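Long-range contact in uricase (Arthrobacter globiformis, PDB 2YZC), which catalyses the oxidation of uric acid to 5-hydroxyisourate, which is processed further to (S)-allantoin: residues S46-D51 with G106-Q111. Numbering follows the deposited sequence.
Sequences SQLRGD and GRWAAQ
Gln47 and Arg107 form the hydrogen-bonded pair that joins neighbouring antiparallel strands, 38-50 and 103-117, in the antiparallel sheet of the tunnelling fold (T-fold) of uricase, a worked example of one strand pair joined by backbone bonds, an indole cluster and a shared carboxylate. Gln47 N donates to Arg107 O at 3.0 Å, and Arg107 N returns a straighter bond to Gln47 O at 2.9 Å (163° at the hydrogen).

On the face carrying Ser46, Leu48 and Trp108, mainly apolar contact gathers round the indole, and helix 85-99 packs there through Phe96 and Thr97. With CG anti to its carbonyl carbon (chi1 -65°), Trp108 brings its indole toward the partner strand, where Gln47 O lies over one ring face, offset toward the rim. Leu48 CD2 packs obliquely at 3.7 Å from Trp108 CZ2, while Ser46 CB lies 3.5 Å from Trp108 CD1. Were Trp108 replaced by an alanine, Leu48 CD2 and Ser46 CB would probably lose their aromatic neighbour and a gap would be likely to open beneath helix 85-99. Ser46 OG is hydrogen-bonded to Gln70 OE1, and the Ser46 side chain lies about 5 Å from that of Lys22, part of the charge relay system.

Arg49 and Arg107 form a second cluster, round Glu138, whose carboxylate salt-bridges both and probably offsets their like charges. The extended Arg49 chain crosses Gly106 and runs alongside Arg107, their guanidinium planes 31° apart. Arg107 CB sits over one face of the Arg49 guanidinium, 3.9 Å from Arg49 NH2.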
ATOM      1  N   SER A  46       9.709 -19.990   2.743  1.00 18.27           N
ATOM      2  CA  SER A  46      10.140 -21.261   3.320  1.00 19.38           C
ATOM      3  C   SER A  46      10.455 -21.107   4.803  1.00 19.17           C
ATOM      4  O   SER A  46      11.209 -20.215   5.188  1.00 20.50           O
ATOM      5  CB  SER A  46      11.395 -21.755   2.588  1.00 21.43           C
ATOM      6  OG  SER A  46      12.021 -22.837   3.265  1.00 24.06           O
ATOM      7  N   GLN A  47       9.868 -21.962   5.634  1.00 20.00           N
ATOM      8  CA  GLN A  47      10.141 -21.924   7.069  1.00 21.10           C
ATOM      9  C   GLN A  47      10.241 -23.335   7.633  1.00 20.84           C
ATOM     10  O   GLN A  47       9.418 -24.203   7.337  1.00 20.99           O
ATOM     11  CB  GLN A  47       9.077 -21.121   7.815  1.00 22.38           C
ATOM     12  CG  GLN A  47       9.231 -19.614   7.617  1.00 24.07           C
ATOM     13  CD  GLN A  47       8.208 -18.820   8.388  1.00 23.30           C
ATOM     14  OE1 GLN A  47       8.548 -18.050   9.288  1.00 25.82           O
ATOM     15  NE2 GLN A  47       6.943 -19.005   8.046  1.00 22.66           N
ATOM     16  N   LEU A  48      11.262 -23.548   8.453  1.00 19.41           N
ATOM     17  CA  LEU A  48      11.510 -24.852   9.033  1.00 18.55           C
ATOM     18  C   LEU A  48      11.062 -24.965  10.477  1.00 19.14           C
ATOM     19  O   LEU A  48      11.006 -23.977  11.204  1.00 16.26           O
ATOM     20  CB  LEU A  48      13.001 -25.172   8.950  1.00 19.13           C
ATOM     21  CG  LEU A  48      13.653 -24.961   7.580  1.00 20.59           C
ATOM     22  CD1 LEU A  48      15.124 -25.368   7.653  1.00 21.53           C
ATOM     23  CD2 LEU A  48      12.918 -25.773   6.525  1.00 22.15           C
ATOM     24  N   ARG A  49      10.752 -26.195  10.872  1.00 18.71           N
ATOM     25  CA  ARG A  49      10.333 -26.505  12.227  1.00 20.57           C
ATOM     26  C   ARG A  49      11.141 -27.713  12.677  1.00 20.94           C
ATOM     27  O   ARG A  49      11.454 -28.598  11.873  1.00 19.99           O
ATOM     28  CB  ARG A  49       8.843 -26.833  12.265  1.00 18.33           C
ATOM     29  CG  ARG A  49       7.954 -25.644  11.961  1.00 21.54           C
ATOM     30  CD  ARG A  49       6.530 -26.087  11.713  1.00 22.66           C
ATOM     31  NE  ARG A  49       5.662 -24.965  11.373  1.00 24.39           N
ATOM     32  CZ  ARG A  49       4.407 -25.090  10.957  1.00 25.22           C
ATOM     33  NH1 ARG A  49       3.871 -26.296  10.822  1.00 26.40           N
ATOM     34  NH2 ARG A  49       3.686 -24.010  10.683  1.00 25.22           N
ATOM     35  N   GLY A  50      11.481 -27.743  13.960  1.00 22.23           N
ATOM     36  CA  GLY A  50      12.256 -28.850  14.483  1.00 24.24           C
ATOM     37  C   GLY A  50      12.884 -28.478  15.806  1.00 24.48           C
ATOM     38  O   GLY A  50      12.312 -27.701  16.571  1.00 24.93           O
ATOM     39  N   ASP A  51      14.059 -29.029  16.079  1.00 24.92           N
ATOM     40  CA  ASP A  51      14.752 -28.736  17.323  1.00 25.94           C
ATOM     41  C   ASP A  51      15.672 -27.533  17.180  1.00 25.05           C
ATOM     42  O   ASP A  51      16.817 -27.657  16.742  1.00 24.30           O
ATOM     43  CB  ASP A  51      15.552 -29.954  17.784  1.00 28.64           C
ATOM     44  CG  ASP A  51      16.465 -29.634  18.944  1.00 30.78           C
ATOM     45  OD1 ASP A  51      16.105 -28.755  19.755  1.00 30.90           O
ATOM     46  OD2 ASP A  51      17.537 -30.265  19.049  1.00 33.68           O
ATOM     47  N   GLY A 106       7.780 -28.259   8.551  1.00 20.91           N
ATOM     48  CA  GLY A 106       7.898 -26.875   8.139  1.00 20.19           C
ATOM     49  C   GLY A 106       6.662 -26.383   7.426  1.00 19.61           C
ATOM     50  O   GLY A 106       5.638 -27.065   7.376  1.00 19.13           O
ATOM     51  N   ARG A 107       6.765 -25.185   6.864  1.00 19.82           N
ATOM     52  CA  ARG A 107       5.658 -24.578   6.148  1.00 20.18           C
ATOM     53  C   ARG A 107       6.230 -23.872   4.921  1.00 20.79           C
ATOM     54  O   ARG A 107       7.088 -22.998   5.038  1.00 23.31           O
ATOM     55  CB  ARG A 107       4.943 -23.568   7.054  1.00 22.55           C
ATOM     56  CG  ARG A 107       3.713 -22.912   6.436  0.50 22.64           C
ATOM     57  CD  ARG A 107       3.170 -21.818   7.349  1.00 27.26           C
ATOM     58  NE  ARG A 107       2.011 -21.131   6.778  1.00 31.23           N
ATOM     59  CZ  ARG A 107       0.751 -21.557   6.869  1.00 36.46           C
ATOM     60  NH1 ARG A 107       0.457 -22.682   7.517  1.00 33.34           N
ATOM     61  NH2 ARG A 107      -0.224 -20.851   6.305  1.00 37.69           N
ATOM     62  N   TRP A 108       5.778 -24.280   3.745  1.00 18.67           N
ATOM     63  CA  TRP A 108       6.241 -23.677   2.506  1.00 19.32           C
ATOM     64  C   TRP A 108       5.012 -23.121   1.813  1.00 20.51           C
ATOM     65  O   TRP A 108       4.001 -23.811   1.663  1.00 19.73           O
ATOM     66  CB  TRP A 108       6.946 -24.727   1.646  1.00 18.64           C
ATOM     67  CG  TRP A 108       8.201 -25.218   2.307  1.00 20.20           C
ATOM     68  CD1 TRP A 108       9.455 -24.678   2.195  1.00 20.94           C
ATOM     69  CD2 TRP A 108       8.301 -26.263   3.280  1.00 19.00           C
ATOM     70  NE1 TRP A 108      10.328 -25.322   3.045  1.00 19.54           N
ATOM     71  CE2 TRP A 108       9.644 -26.298   3.723  1.00 21.10           C
ATOM     72  CE3 TRP A 108       7.385 -27.173   3.827  1.00 20.22           C
ATOM     73  CZ2 TRP A 108      10.091 -27.209   4.688  1.00 19.52           C
ATOM     74  CZ3 TRP A 108       7.832 -28.075   4.787  1.00 19.11           C
ATOM     75  CH2 TRP A 108       9.173 -28.085   5.205  1.00 19.94           C
ATOM     76  N   ALA A 109       5.096 -21.861   1.403  1.00 18.65           N
ATOM     77  CA  ALA A 109       3.963 -21.218   0.765  1.00 18.41           C
ATOM     78  C   ALA A 109       4.368 -20.418  -0.455  1.00 18.22           C
ATOM     79  O   ALA A 109       5.538 -20.062  -0.635  1.00 17.44           O
ATOM     80  CB  ALA A 109       3.251 -20.319   1.770  1.00 16.69           C
ATOM     81  N   ALA A 110       3.388 -20.133  -1.300  1.00 17.72           N
ATOM     82  CA  ALA A 110       3.661 -19.370  -2.499  1.00 18.34           C
ATOM     83  C   ALA A 110       2.427 -18.706  -3.059  1.00 19.12           C
ATOM     84  O   ALA A 110       1.303 -19.182  -2.891  1.00 18.61           O
ATOM     85  CB  ALA A 110       4.279 -20.269  -3.569  1.00 19.41           C
ATOM     86  N   GLN A 111       2.663 -17.571  -3.695  1.00 16.99           N
ATOM     87  CA  GLN A 111       1.625 -16.835  -4.378  1.00 18.12           C
ATOM     88  C   GLN A 111       2.038 -17.060  -5.825  1.00 17.87           C
ATOM     89  O   GLN A 111       3.235 -17.083  -6.131  1.00 17.43           O
ATOM     90  CB  GLN A 111       1.687 -15.347  -4.033  1.00 19.60           C
ATOM     91  CG  GLN A 111       1.100 -15.011  -2.671  1.00 23.13           C
ATOM     92  CD  GLN A 111       1.306 -13.558  -2.295  1.00 27.00           C
ATOM     93  OE1 GLN A 111       0.487 -12.963  -1.592  1.00 31.38           O
ATOM     94  NE2 GLN A 111       2.404 -12.984  -2.750  1.00 22.47           N
TER